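Local atomic coordinates of succinate dehydrogenase subunit A (Mycolicibacterium smegmatis MC2 51, PDB entry 6LUM), a protein that probably oxidises succinate to fumarate as the FAD-carrying subunit of a respiratory succinate dehydrogenase and passes the electrons on to its partner subunit. Residues 37-42 with 158-163; 18-23 with 145-150; 184-189 with 499-504; 5-10 with 28-33. All coordinates share one frame; numbering follows the deposited sequence.

Contact 1: 37-42 with 158-163. With FAD (flavin-adenine dinucleotide), chain Y.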
# COMPACT_ATOMS: atom_id res chain seq x y z
N LEU D 37 10.30 -31.65 -7.51
CA LEU D 37 10.44 -31.54 -6.07
C LEU D 37 9.84 -30.22 -5.65
O LEU D 37 9.18 -29.54 -6.43
CB LEU D 37 11.91 -31.60 -5.64
CG LEU D 37 12.76 -32.77 -6.08
CD1 LEU D 37 14.19 -32.38 -6.11
CD2 LEU D 37 12.57 -33.91 -5.14
N TYR D 38 10.06 -29.85 -4.41
CA TYR D 38 9.84 -28.48 -4.04
C TYR D 38 11.13 -27.71 -4.30
O TYR D 38 12.21 -28.30 -4.28
CB TYR D 38 9.41 -28.37 -2.59
CG TYR D 38 7.93 -28.58 -2.45
CD1 TYR D 38 7.39 -29.85 -2.50
CD2 TYR D 38 7.07 -27.52 -2.33
CE1 TYR D 38 6.04 -30.04 -2.40
CE2 TYR D 38 5.72 -27.70 -2.23
CZ TYR D 38 5.21 -28.97 -2.27
OH TYR D 38 3.86 -29.15 -2.17
N PRO D 39 11.06 -26.42 -4.59
CA PRO D 39 12.26 -25.70 -5.03
C PRO D 39 13.45 -25.89 -4.11
O PRO D 39 14.57 -25.99 -4.60
CB PRO D 39 11.79 -24.26 -5.06
CG PRO D 39 10.39 -24.35 -5.37
CD PRO D 39 9.87 -25.56 -4.70
N THR D 40 13.24 -25.96 -2.81
CA THR D 40 14.32 -26.01 -1.84
C THR D 40 14.78 -27.43 -1.52
O THR D 40 15.67 -27.60 -0.69
CB THR D 40 13.89 -25.32 -0.55
OG1 THR D 40 12.53 -25.65 -0.27
CG2 THR D 40 14.01 -23.83 -0.71
N ARG D 41 14.21 -28.43 -2.16
CA ARG D 41 14.60 -29.81 -1.97
C ARG D 41 15.68 -30.25 -2.94
O ARG D 41 15.97 -31.44 -3.03
CB ARG D 41 13.39 -30.72 -2.12
CG ARG D 41 12.73 -31.15 -0.86
CD ARG D 41 12.42 -29.99 -0.00
NE ARG D 41 11.23 -30.20 0.79
CZ ARG D 41 10.99 -29.58 1.93
NH1 ARG D 41 11.88 -28.73 2.39
NH2 ARG D 41 9.89 -29.80 2.60
N SER D 42 16.29 -29.31 -3.65
CA SER D 42 17.13 -29.60 -4.80
C SER D 42 18.57 -29.84 -4.38
O SER D 42 19.04 -29.35 -3.35
CB SER D 42 17.08 -28.45 -5.78
OG SER D 42 15.74 -28.07 -5.99
N PHE D 158 5.12 -21.31 -9.49
CA PHE D 158 5.79 -22.60 -9.34
C PHE D 158 4.77 -23.70 -9.53
O PHE D 158 3.68 -23.65 -8.96
CB PHE D 158 6.43 -22.73 -7.97
CG PHE D 158 7.80 -22.16 -7.89
CD1 PHE D 158 8.86 -22.80 -8.46
CD2 PHE D 158 8.02 -20.99 -7.21
CE1 PHE D 158 10.11 -22.27 -8.37
CE2 PHE D 158 9.26 -20.47 -7.13
CZ PHE D 158 10.31 -21.11 -7.71
N PHE D 159 5.12 -24.70 -10.32
CA PHE D 159 4.31 -25.89 -10.50
C PHE D 159 5.08 -27.03 -9.85
O PHE D 159 5.88 -27.70 -10.50
CB PHE D 159 4.04 -26.15 -11.96
CG PHE D 159 3.12 -25.15 -12.59
CD1 PHE D 159 1.77 -25.37 -12.65
CD2 PHE D 159 3.62 -23.98 -13.12
CE1 PHE D 159 0.94 -24.46 -13.21
CE2 PHE D 159 2.79 -23.07 -13.68
CZ PHE D 159 1.45 -23.31 -13.72
N ASN D 160 4.85 -27.24 -8.56
CA ASN D 160 5.64 -28.20 -7.80
C ASN D 160 5.15 -29.61 -8.05
O ASN D 160 3.95 -29.86 -8.11
CB ASN D 160 5.57 -27.88 -6.31
CG ASN D 160 5.95 -26.47 -6.00
OD1 ASN D 160 7.10 -26.09 -6.17
ND2 ASN D 160 5.00 -25.69 -5.55
N GLU D 161 6.09 -30.53 -8.18
CA GLU D 161 5.82 -31.94 -8.44
C GLU D 161 5.12 -32.13 -9.78
O GLU D 161 4.02 -32.68 -9.88
CB GLU D 161 5.04 -32.55 -7.28
CG GLU D 161 5.89 -32.66 -6.05
CD GLU D 161 5.15 -33.17 -4.85
OE1 GLU D 161 3.90 -33.27 -4.92
OE2 GLU D 161 5.80 -33.50 -3.85
N PHE D 162 5.79 -31.66 -10.82
CA PHE D 162 5.39 -31.79 -12.22
C PHE D 162 6.54 -32.44 -12.96
O PHE D 162 7.48 -31.75 -13.35
CB PHE D 162 5.08 -30.44 -12.83
CG PHE D 162 3.66 -30.01 -12.71
CD1 PHE D 162 3.09 -29.82 -11.49
CD2 PHE D 162 2.91 -29.76 -13.83
CE1 PHE D 162 1.79 -29.41 -11.38
CE2 PHE D 162 1.63 -29.35 -13.71
CZ PHE D 162 1.07 -29.17 -12.49
N TYR D 163 6.48 -33.74 -13.20
CA TYR D 163 7.57 -34.41 -13.89
C TYR D 163 7.46 -34.11 -15.38
O TYR D 163 6.72 -34.77 -16.10
CB TYR D 163 7.51 -35.91 -13.65
CG TYR D 163 7.80 -36.32 -12.23
CD1 TYR D 163 6.99 -35.89 -11.19
CD2 TYR D 163 8.85 -37.15 -11.93
CE1 TYR D 163 7.24 -36.26 -9.91
CE2 TYR D 163 9.11 -37.53 -10.65
CZ TYR D 163 8.30 -37.07 -9.64
OH TYR D 163 8.55 -37.45 -8.35
PA FAD Y . 20.05 -29.32 -9.27
O1A FAD Y . 20.20 -28.35 -8.13
O2A FAD Y . 20.96 -30.52 -9.37
O5B FAD Y . 18.52 -29.84 -9.29
C5B FAD Y . 17.80 -29.92 -10.52
C4B FAD Y . 16.42 -29.30 -10.33
O4B FAD Y . 15.66 -29.43 -11.53
C3B FAD Y . 15.65 -29.98 -9.21
O3B FAD Y . 15.44 -29.05 -8.13
C2B FAD Y . 14.35 -30.47 -9.82
O2B FAD Y . 13.19 -29.91 -9.19
C1B FAD Y . 14.39 -30.05 -11.29
N9A FAD Y . 14.23 -31.25 -12.16
C8A FAD Y . 15.17 -32.19 -12.38
N7A FAD Y . 14.71 -33.15 -13.22
C5A FAD Y . 13.45 -32.82 -13.56
C6A FAD Y . 12.38 -33.40 -14.41
N6A FAD Y . 12.58 -34.55 -15.09
N1A FAD Y . 11.21 -32.74 -14.48
C2A FAD Y . 10.99 -31.59 -13.81
N3A FAD Y . 11.91 -31.01 -13.02
C4A FAD Y . 13.14 -31.57 -12.85
N1 FAD Y . 29.38 -27.88 -6.44
C2 FAD Y . 30.19 -26.90 -5.97
O2 FAD Y . 30.52 -25.98 -6.75
N3 FAD Y . 30.65 -26.88 -4.71
C4 FAD Y . 30.34 -27.83 -3.82
O4 FAD Y . 30.79 -27.78 -2.65
C4X FAD Y . 29.46 -28.94 -4.24
N5 FAD Y . 29.09 -29.93 -3.40
C5X FAD Y . 28.28 -30.93 -3.82
C6 FAD Y . 27.92 -31.94 -2.94
C7 FAD Y . 27.09 -32.97 -3.37
C7M FAD Y . 26.70 -34.07 -2.41
C8 FAD Y . 26.58 -32.99 -4.76
C8M FAD Y . 25.68 -34.11 -5.22
C9 FAD Y . 26.94 -31.98 -5.65
C9A FAD Y . 27.77 -30.95 -5.22
N10 FAD Y . 28.13 -29.92 -6.12
C10 FAD Y . 28.98 -28.90 -5.65
C1' FAD Y . 27.65 -29.92 -7.50
C2' FAD Y . 26.75 -28.71 -7.72
O2' FAD Y . 25.86 -28.56 -6.61
C3' FAD Y . 25.94 -28.85 -9.00
O3' FAD Y . 26.76 -28.47 -10.12
C4' FAD Y . 24.70 -27.97 -8.96
O4' FAD Y . 24.07 -28.10 -7.68
C5' FAD Y . 23.71 -28.37 -10.06
O5' FAD Y . 22.41 -27.88 -9.73
P FAD Y . 21.38 -27.47 -10.89
O1P FAD Y . 20.88 -26.07 -10.60
O2P FAD Y . 22.01 -27.79 -12.22
O3P FAD Y . 20.16 -28.50 -10.65

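Contact 2: 18-23 with 145-150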
# COMPACT_ATOMS: atom_id res chain seq x y z
N GLY D 18 17.96 -23.08 -12.26
CA GLY D 18 16.58 -22.82 -12.61
C GLY D 18 16.01 -21.63 -11.88
O GLY D 18 15.35 -20.78 -12.47
N MET D 19 16.25 -21.54 -10.58
CA MET D 19 15.72 -20.41 -9.84
C MET D 19 16.50 -19.13 -10.10
O MET D 19 15.93 -18.05 -9.99
CB MET D 19 15.67 -20.72 -8.35
CG MET D 19 14.35 -21.32 -7.94
SD MET D 19 14.06 -21.35 -6.19
CE MET D 19 15.43 -22.34 -5.66
N ARG D 20 17.76 -19.23 -10.52
CA ARG D 20 18.47 -18.04 -10.97
C ARG D 20 17.88 -17.50 -12.27
O ARG D 20 17.56 -16.31 -12.39
CB ARG D 20 19.94 -18.39 -11.14
CG ARG D 20 20.80 -17.24 -11.48
CD ARG D 20 20.50 -16.08 -10.59
NE ARG D 20 21.57 -15.10 -10.62
CZ ARG D 20 21.40 -13.82 -10.33
NH1 ARG D 20 22.43 -13.00 -10.37
NH2 ARG D 20 20.20 -13.37 -10.03
N ALA D 21 17.70 -18.38 -13.26
CA ALA D 21 17.05 -17.98 -14.50
C ALA D 21 15.64 -17.47 -14.25
O ALA D 21 15.18 -16.59 -14.97
CB ALA D 21 17.02 -19.14 -15.48
N ALA D 22 14.95 -17.99 -13.25
CA ALA D 22 13.62 -17.49 -12.96
C ALA D 22 13.66 -16.11 -12.34
O ALA D 22 12.85 -15.25 -12.70
CB ALA D 22 12.86 -18.44 -12.04
N VAL D 23 14.58 -15.87 -11.41
CA VAL D 23 14.77 -14.53 -10.86
C VAL D 23 14.96 -13.53 -11.99
O VAL D 23 14.40 -12.43 -11.97
CB VAL D 23 15.96 -14.51 -9.89
CG1 VAL D 23 16.39 -13.10 -9.64
CG2 VAL D 23 15.59 -15.16 -8.60
N GLN D 145 18.30 -20.99 -0.59
CA GLN D 145 17.32 -20.22 0.17
C GLN D 145 17.22 -18.79 -0.35
O GLN D 145 16.13 -18.24 -0.43
CB GLN D 145 17.69 -20.21 1.64
CG GLN D 145 17.57 -21.54 2.32
CD GLN D 145 16.16 -21.91 2.66
OE1 GLN D 145 15.34 -21.05 2.96
NE2 GLN D 145 15.86 -23.20 2.63
N THR D 146 18.35 -18.18 -0.70
CA THR D 146 18.32 -16.81 -1.20
C THR D 146 17.58 -16.71 -2.52
O THR D 146 16.75 -15.82 -2.72
CB THR D 146 19.74 -16.30 -1.35
OG1 THR D 146 20.37 -16.31 -0.07
CG2 THR D 146 19.73 -14.91 -1.88
N LEU D 147 17.87 -17.64 -3.44
CA LEU D 147 17.18 -17.62 -4.72
C LEU D 147 15.70 -17.88 -4.55
O LEU D 147 14.87 -17.27 -5.23
CB LEU D 147 17.82 -18.64 -5.66
CG LEU D 147 19.27 -18.32 -5.96
CD1 LEU D 147 19.92 -19.45 -6.70
CD2 LEU D 147 19.35 -17.06 -6.76
N TYR D 148 15.33 -18.76 -3.63
CA TYR D 148 13.91 -19.04 -3.42
C TYR D 148 13.20 -17.86 -2.77
O TYR D 148 12.06 -17.56 -3.12
CB TYR D 148 13.73 -20.29 -2.57
CG TYR D 148 12.29 -20.64 -2.35
CD1 TYR D 148 11.42 -20.74 -3.41
CD2 TYR D 148 11.80 -20.85 -1.08
CE1 TYR D 148 10.11 -21.05 -3.21
CE2 TYR D 148 10.49 -21.16 -0.88
CZ TYR D 148 9.65 -21.25 -1.95
OH TYR D 148 8.34 -21.57 -1.74
N GLN D 149 13.85 -17.19 -1.83
CA GLN D 149 13.25 -16.01 -1.22
C GLN D 149 13.07 -14.90 -2.24
O GLN D 149 12.09 -14.16 -2.18
CB GLN D 149 14.11 -15.53 -0.06
CG GLN D 149 14.15 -16.49 1.09
CD GLN D 149 15.34 -16.26 1.98
OE1 GLN D 149 16.15 -15.38 1.73
NE2 GLN D 149 15.44 -17.05 3.03
N ASN D 150 13.98 -14.79 -3.20
CA ASN D 150 13.78 -13.79 -4.25
C ASN D 150 12.66 -14.18 -5.20
O ASN D 150 11.90 -13.32 -5.66
CB ASN D 150 15.07 -13.58 -5.01
CG ASN D 150 15.91 -12.54 -4.38
OD1 ASN D 150 15.85 -11.38 -4.75
ND2 ASN D 150 16.69 -12.94 -3.39

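Contact 3: 184-189 with 499-504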
# COMPACT_ATOMS: atom_id res chain seq x y z
N TYR D 184 3.71 -34.11 -16.28
CA TYR D 184 2.85 -35.07 -15.61
C TYR D 184 2.70 -34.64 -14.16
O TYR D 184 3.65 -34.71 -13.39
CB TYR D 184 3.44 -36.47 -15.71
CG TYR D 184 2.72 -37.55 -14.94
CD1 TYR D 184 1.82 -38.38 -15.56
CD2 TYR D 184 2.97 -37.75 -13.60
CE1 TYR D 184 1.19 -39.37 -14.87
CE2 TYR D 184 2.33 -38.73 -12.90
CZ TYR D 184 1.44 -39.54 -13.54
OH TYR D 184 0.81 -40.53 -12.84
N GLU D 185 1.51 -34.19 -13.79
CA GLU D 185 1.27 -33.77 -12.42
C GLU D 185 1.21 -34.98 -11.51
O GLU D 185 0.33 -35.83 -11.65
CB GLU D 185 -0.03 -32.99 -12.33
CG GLU D 185 -0.25 -32.35 -11.00
CD GLU D 185 -1.61 -31.69 -10.89
OE1 GLU D 185 -2.52 -32.12 -11.62
OE2 GLU D 185 -1.76 -30.76 -10.08
N LEU D 186 2.15 -35.07 -10.57
CA LEU D 186 2.19 -36.24 -9.69
C LEU D 186 0.93 -36.34 -8.84
O LEU D 186 0.44 -37.44 -8.59
CB LEU D 186 3.41 -36.18 -8.78
CG LEU D 186 3.49 -37.22 -7.67
CD1 LEU D 186 4.01 -38.51 -8.19
CD2 LEU D 186 4.34 -36.73 -6.53
N ALA D 187 0.39 -35.20 -8.42
CA ALA D 187 -0.65 -35.19 -7.40
C ALA D 187 -1.99 -35.67 -7.92
O ALA D 187 -2.80 -36.17 -7.14
CB ALA D 187 -0.80 -33.79 -6.82
N THR D 188 -2.26 -35.50 -9.21
CA THR D 188 -3.55 -35.86 -9.78
C THR D 188 -3.47 -36.88 -10.89
O THR D 188 -4.50 -37.47 -11.23
CB THR D 188 -4.26 -34.62 -10.33
OG1 THR D 188 -3.51 -34.10 -11.42
CG2 THR D 188 -4.37 -33.57 -9.27
N GLY D 189 -2.31 -37.12 -11.47
CA GLY D 189 -2.20 -38.05 -12.57
C GLY D 189 -2.51 -37.45 -13.92
O GLY D 189 -2.61 -38.19 -14.90
N LYS D 499 -3.94 -43.59 -9.60
CA LYS D 499 -3.76 -42.34 -10.33
C LYS D 499 -3.39 -41.15 -9.46
O LYS D 499 -2.94 -40.15 -10.01
CB LYS D 499 -5.04 -42.00 -11.10
CG LYS D 499 -4.82 -41.07 -12.28
CD LYS D 499 -5.86 -41.27 -13.35
CE LYS D 499 -5.80 -42.69 -13.88
NZ LYS D 499 -4.41 -43.08 -14.20
N ARG D 500 -3.52 -41.23 -8.14
CA ARG D 500 -3.40 -40.02 -7.34
C ARG D 500 -1.95 -39.65 -7.08
O ARG D 500 -1.50 -38.59 -7.51
CB ARG D 500 -4.16 -40.18 -6.03
CG ARG D 500 -5.66 -39.97 -6.18
CD ARG D 500 -5.99 -38.55 -6.61
NE ARG D 500 -5.39 -37.57 -5.72
CZ ARG D 500 -5.70 -36.28 -5.70
NH1 ARG D 500 -6.61 -35.81 -6.54
NH2 ARG D 500 -5.09 -35.46 -4.86
N TYR D 501 -1.19 -40.49 -6.39
CA TYR D 501 0.24 -40.25 -6.15
C TYR D 501 0.95 -41.53 -6.55
O TYR D 501 1.17 -42.41 -5.72
CB TYR D 501 0.53 -39.90 -4.70
CG TYR D 501 0.36 -38.45 -4.34
CD1 TYR D 501 -0.88 -37.95 -4.02
CD2 TYR D 501 1.44 -37.60 -4.31
CE1 TYR D 501 -1.04 -36.64 -3.69
CE2 TYR D 501 1.29 -36.28 -3.99
CZ TYR D 501 0.05 -35.81 -3.68
OH TYR D 501 -0.11 -34.49 -3.35
N ASN D 502 1.31 -41.64 -7.82
CA ASN D 502 1.83 -42.89 -8.35
C ASN D 502 3.34 -42.76 -8.51
O ASN D 502 3.83 -42.33 -9.55
CB ASN D 502 1.15 -43.22 -9.67
CG ASN D 502 1.13 -44.68 -9.95
OD1 ASN D 502 1.85 -45.45 -9.32
ND2 ASN D 502 0.31 -45.09 -10.89
N SER D 503 4.07 -43.15 -7.47
CA SER D 503 5.52 -43.05 -7.51
C SER D 503 6.16 -44.23 -8.21
O SER D 503 7.27 -44.11 -8.73
CB SER D 503 6.07 -42.93 -6.10
OG SER D 503 5.61 -41.75 -5.47
N ASP D 504 5.49 -45.39 -8.24
CA ASP D 504 6.05 -46.56 -8.91
C ASP D 504 6.11 -46.36 -10.41
O ASP D 504 7.10 -46.73 -11.06
CB ASP D 504 5.21 -47.78 -8.56
CG ASP D 504 5.96 -49.07 -8.78
OD1 ASP D 504 5.47 -50.13 -8.32
OD2 ASP D 504 7.04 -49.03 -9.42

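Contact 4: 5-10 with 28-33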
# COMPACT_ATOMS: atom_id res chain seq x y z
N HIS D 5 -1.80 -24.92 -20.92
CA HIS D 5 -1.36 -23.64 -20.38
C HIS D 5 -0.59 -22.90 -21.46
O HIS D 5 -0.01 -23.51 -22.36
CB HIS D 5 -0.48 -23.81 -19.14
CG HIS D 5 -1.00 -24.77 -18.12
ND1 HIS D 5 -1.45 -24.37 -16.89
CD2 HIS D 5 -1.10 -26.12 -18.14
CE1 HIS D 5 -1.83 -25.42 -16.19
NE2 HIS D 5 -1.63 -26.50 -16.93
N ARG D 6 -0.57 -21.58 -21.35
CA ARG D 6 0.11 -20.72 -22.31
C ARG D 6 1.00 -19.76 -21.54
O ARG D 6 0.49 -18.87 -20.85
CB ARG D 6 -0.88 -19.95 -23.18
CG ARG D 6 -1.57 -20.77 -24.24
CD ARG D 6 -1.00 -20.48 -25.61
NE ARG D 6 -1.80 -21.06 -26.68
CZ ARG D 6 -2.30 -20.38 -27.70
NH1 ARG D 6 -2.07 -19.07 -27.79
NH2 ARG D 6 -3.01 -20.99 -28.62
N TYR D 7 2.31 -19.92 -21.67
CA TYR D 7 3.27 -19.08 -20.97
C TYR D 7 4.32 -18.60 -21.95
O TYR D 7 4.59 -19.25 -22.96
CB TYR D 7 3.94 -19.83 -19.82
CG TYR D 7 3.06 -20.02 -18.63
CD1 TYR D 7 2.99 -19.07 -17.64
CD2 TYR D 7 2.27 -21.15 -18.51
CE1 TYR D 7 2.18 -19.24 -16.57
CE2 TYR D 7 1.45 -21.32 -17.44
CZ TYR D 7 1.41 -20.36 -16.47
OH TYR D 7 0.59 -20.53 -15.39
N ASP D 8 4.93 -17.46 -21.64
CA ASP D 8 6.01 -16.98 -22.49
C ASP D 8 7.25 -17.84 -22.30
O ASP D 8 7.77 -18.42 -23.26
CB ASP D 8 6.32 -15.52 -22.18
CG ASP D 8 5.20 -14.59 -22.56
OD1 ASP D 8 4.40 -14.97 -23.44
OD2 ASP D 8 5.12 -13.48 -22.01
N VAL D 9 7.74 -17.95 -21.07
CA VAL D 9 8.94 -18.70 -20.74
C VAL D 9 8.56 -19.83 -19.80
O VAL D 9 7.77 -19.64 -18.87
CB VAL D 9 10.00 -17.80 -20.09
CG1 VAL D 9 11.30 -18.53 -19.92
CG2 VAL D 9 10.19 -16.56 -20.91
N VAL D 10 9.10 -21.02 -20.05
CA VAL D 10 8.90 -22.18 -19.20
C VAL D 10 10.26 -22.70 -18.80
O VAL D 10 11.05 -23.08 -19.67
CB VAL D 10 8.08 -23.27 -19.90
CG1 VAL D 10 8.13 -24.54 -19.12
CG2 VAL D 10 6.65 -22.83 -20.06
N ARG D 28 10.66 -9.76 -16.69
CA ARG D 28 10.52 -9.50 -18.12
C ARG D 28 9.26 -10.14 -18.68
O ARG D 28 8.34 -9.44 -19.12
CB ARG D 28 11.75 -10.01 -18.87
CG ARG D 28 13.00 -9.99 -18.06
CD ARG D 28 13.51 -8.60 -17.89
NE ARG D 28 14.71 -8.57 -17.06
CZ ARG D 28 15.92 -8.88 -17.50
NH1 ARG D 28 16.09 -9.24 -18.76
NH2 ARG D 28 16.95 -8.83 -16.67
N ALA D 29 9.19 -11.47 -18.66
CA ALA D 29 8.16 -12.21 -19.37
C ALA D 29 7.19 -12.86 -18.39
O ALA D 29 7.25 -12.64 -17.18
CB ALA D 29 8.81 -13.25 -20.28
N ARG D 30 6.27 -13.65 -18.93
CA ARG D 30 5.31 -14.41 -18.15
C ARG D 30 5.85 -15.83 -18.01
O ARG D 30 5.68 -16.66 -18.90
CB ARG D 30 3.94 -14.39 -18.82
CG ARG D 30 2.91 -15.34 -18.26
CD ARG D 30 1.61 -15.20 -19.03
NE ARG D 30 0.76 -16.38 -18.95
CZ ARG D 30 -0.18 -16.56 -18.04
NH1 ARG D 30 -0.40 -15.64 -17.12
NH2 ARG D 30 -0.91 -17.67 -18.04
N THR D 31 6.51 -16.10 -16.89
CA THR D 31 7.32 -17.30 -16.73
C THR D 31 6.64 -18.29 -15.80
O THR D 31 5.90 -17.92 -14.89
CB THR D 31 8.70 -16.93 -16.18
OG1 THR D 31 9.48 -18.12 -15.98
CG2 THR D 31 8.57 -16.24 -14.86
N ALA D 32 6.90 -19.57 -16.05
CA ALA D 32 6.51 -20.65 -15.16
C ALA D 32 7.73 -21.50 -14.86
O ALA D 32 8.66 -21.55 -15.65
CB ALA D 32 5.43 -21.53 -15.76
N VAL D 33 7.73 -22.15 -13.70
CA VAL D 33 8.80 -23.06 -13.29
C VAL D 33 8.19 -24.40 -12.92
O VAL D 33 7.27 -24.45 -12.10
CB VAL D 33 9.61 -22.50 -12.11
CG1 VAL D 33 10.86 -23.28 -11.93
CG2 VAL D 33 9.93 -21.06 -12.33

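Contact 1: 37-42 with 158-163
The Y38 ring carries the N160 side chain on one face: CB of N160 stands 4.2 Å from the ring centroid as a CH-pi contact, and the amide lies stacked beyond it with its plane only 15° from the ring. At the edge of the same ring, E161 OE2 comes within 3.8 Å of CE1 of Y38, the carboxylate turned steeply against the ring. The F158 ring is covered on one face by P39, whose CG sits 3.9 Å from its centroid. N160 serves both neighbours: with its CG beside the backbone N (chi1 -54°), the amide lies across Y38 while OD1 comes 3.2 Å from CD of P39. Both polar ends beside the ring are taken by subunit B: Y38 OH bonds to E134 of that chain, and E161 OE2 forms a salt bridge with R74 there. An alanine in place of Y38 would probably leave the N160 amide without its stacking surface and E134 of subunit B without the hydroxyl. On the cofactor side, the O of F162 lies 3.5 Å from C2A of the FAD adenine, and S42 OG lies beside ribose O3B, at a doubtfully short separation. The contact is therefore chiefly aromatic and van der Waals between its own segments; Y38 OH and E161 OE2 pair with subunit B, and the adenosine half of FAD lies alongside.

Contact 2: 18-23 with 145-150
M19 reaches Y148 through its sulfur: SD lies 3.8 Å from CB of Y148 and 5.1 Å from the ring centroid, at the ring's edge, a Met-aromatic contact. The bend at the end of the methionine chain (chi3 -60°) brings CE back beside the backbone of Y148. Nearer the root of the same residue, CB of M19 packs 4.0 Å from CB of L147. That leucine also receives R20, whose aliphatic CD lies 4.1 Å from its CD2 as the two side chains cross at about a right angle. One turn on, CG2 of V23 touches CB of N150 at 4.0 Å. Behind this apolar shell, N150 ND2 bonds back to T146 O over 3.0 Å, almost straight at 176°, with a weak further bond to M100 O. T146 O also accepts from N150 N, the two donors approaching from opposite faces of its plane, which ties the amide to its own helix. The charged end of R20 is held by a salt bridge to E24. Segments 18-23 and 145-150 run at 35° to each other, their axes approaching to 9.3 Å. G18, within helix 16-28, fits the last glycine of a GxGxxG pattern, consistent with a Rossmann-type FAD-binding turn at the start of this helix. M100 of helix 80-100 touches both R20 and L147, while P39 lies on M19.

Contact 3: 184-189 with 499-504
The Y501 ring lies over A187, with CA of A187 under one face, 4.0 Å from the ring centroid and 17° off its normal. CB of the same alanine touches the phenol end, 3.6 Å from OH of Y501. Beside it L186 meets the ring: its CG points away from the backbone N (chi1 171°), which carries CD2 to 3.8 Å from CD2 of Y501, the two side chains crossing at about a right angle. R500 folds its bent chain back so that one face of the guanidinium rests on the A187 carbonyl, with O of A187 3.3 Å from NE of R500. The angles are too poor for a hydrogen bond, so this is a polar contact over a flat face and not a directed one. At the far end G189 passes close under the K499 backbone, its CA 3.4 Å from O of K499 in a CA-H...O contact. A beta carbon on G189 would collide with CG of K499, and the positive phi of this residue also suits glycine. The turn is closed internally by G189 N, which bonds to E185 O over 2.9 Å. Subunit B flanks the outer side, where its E36 accepts from K499 N and its E126 weakly from Y501 OH. The contact joins the turn after strand 175-185, in the FAD-binding region, to the lead-in of helix 503-527, in the C-terminal region. N502 is at that helix's N-cap position, L506 of the helix packs on Y184 and L186, and Y184 and L186 bond through their backbones to Y163 and E161.

Contact 4: 5-10 with 28-33
Strands 9-12 and 31-35, the two strands of a beta-alpha-beta unit around helix 16-28, come together here in parallel, V9 pairing with T31 and V10 with A32. V9 uses both of its backbone groups: its N donates to R30 O over 3.3 Å, and its O accepts from A32 N over 3.0 Å. Just before this ladder the side chains take over. The Y7 ring is sandwiched, with CB of A32 over the centre of one face, 3.9 Å from the centroid, and the R30 guanidinium lying flat on the opposite face, off-centre, with planes 8° apart and centres 4.4 Å from each other. The arginine gets there with CG opposite the backbone N (chi1 169°) and the chain extended as far as NE, which donates to R6 O over 3.1 Å in the carbonyl plane; NH2 adds a weaker bond to the same oxygen. A methionine in place of R30 would probably leave R6 O without these donors and strip the cation-pi partner from Y7. D8 also holds the R30 backbone, OD2 accepting from R30 N at 3.3 Å from the anti side, somewhat out of the carboxylate plane. Beyond it, CG2 of V9 packs 3.6 Å from CB of A29. N152 of subunit B packs on Y7 and R30. The parallel pair joined by a helical crossover is typical of the Rossmann-type fold that begins many FAD-binding domains.

How the contacts relate
Contact 2 is the fully buried one, a helix pair joined by apolar atoms and a thioether; contacts 1, 3 and 4 are partly buried, and all four have residues against subunit B. Contacts 1 and 4 share the parallel sheet, where F159 N bonds to V33 O, and contacts 1 and 3 join through neighbouring strands, Y163 N facing Y184 O. Contact 2 lies against both partners, P39 of contact 1 on M19 and V33 of contact 4 on A22, yet stays about 16 Å from contact 3 at the nearest atoms. Contact 4 adds backbone bonds across its segments to a stacked arginine and ring; contacts 1 and 3 rest on CH-pi and apolar touches without such bonds. Only contact 3 links the FAD-binding and C-terminal regions.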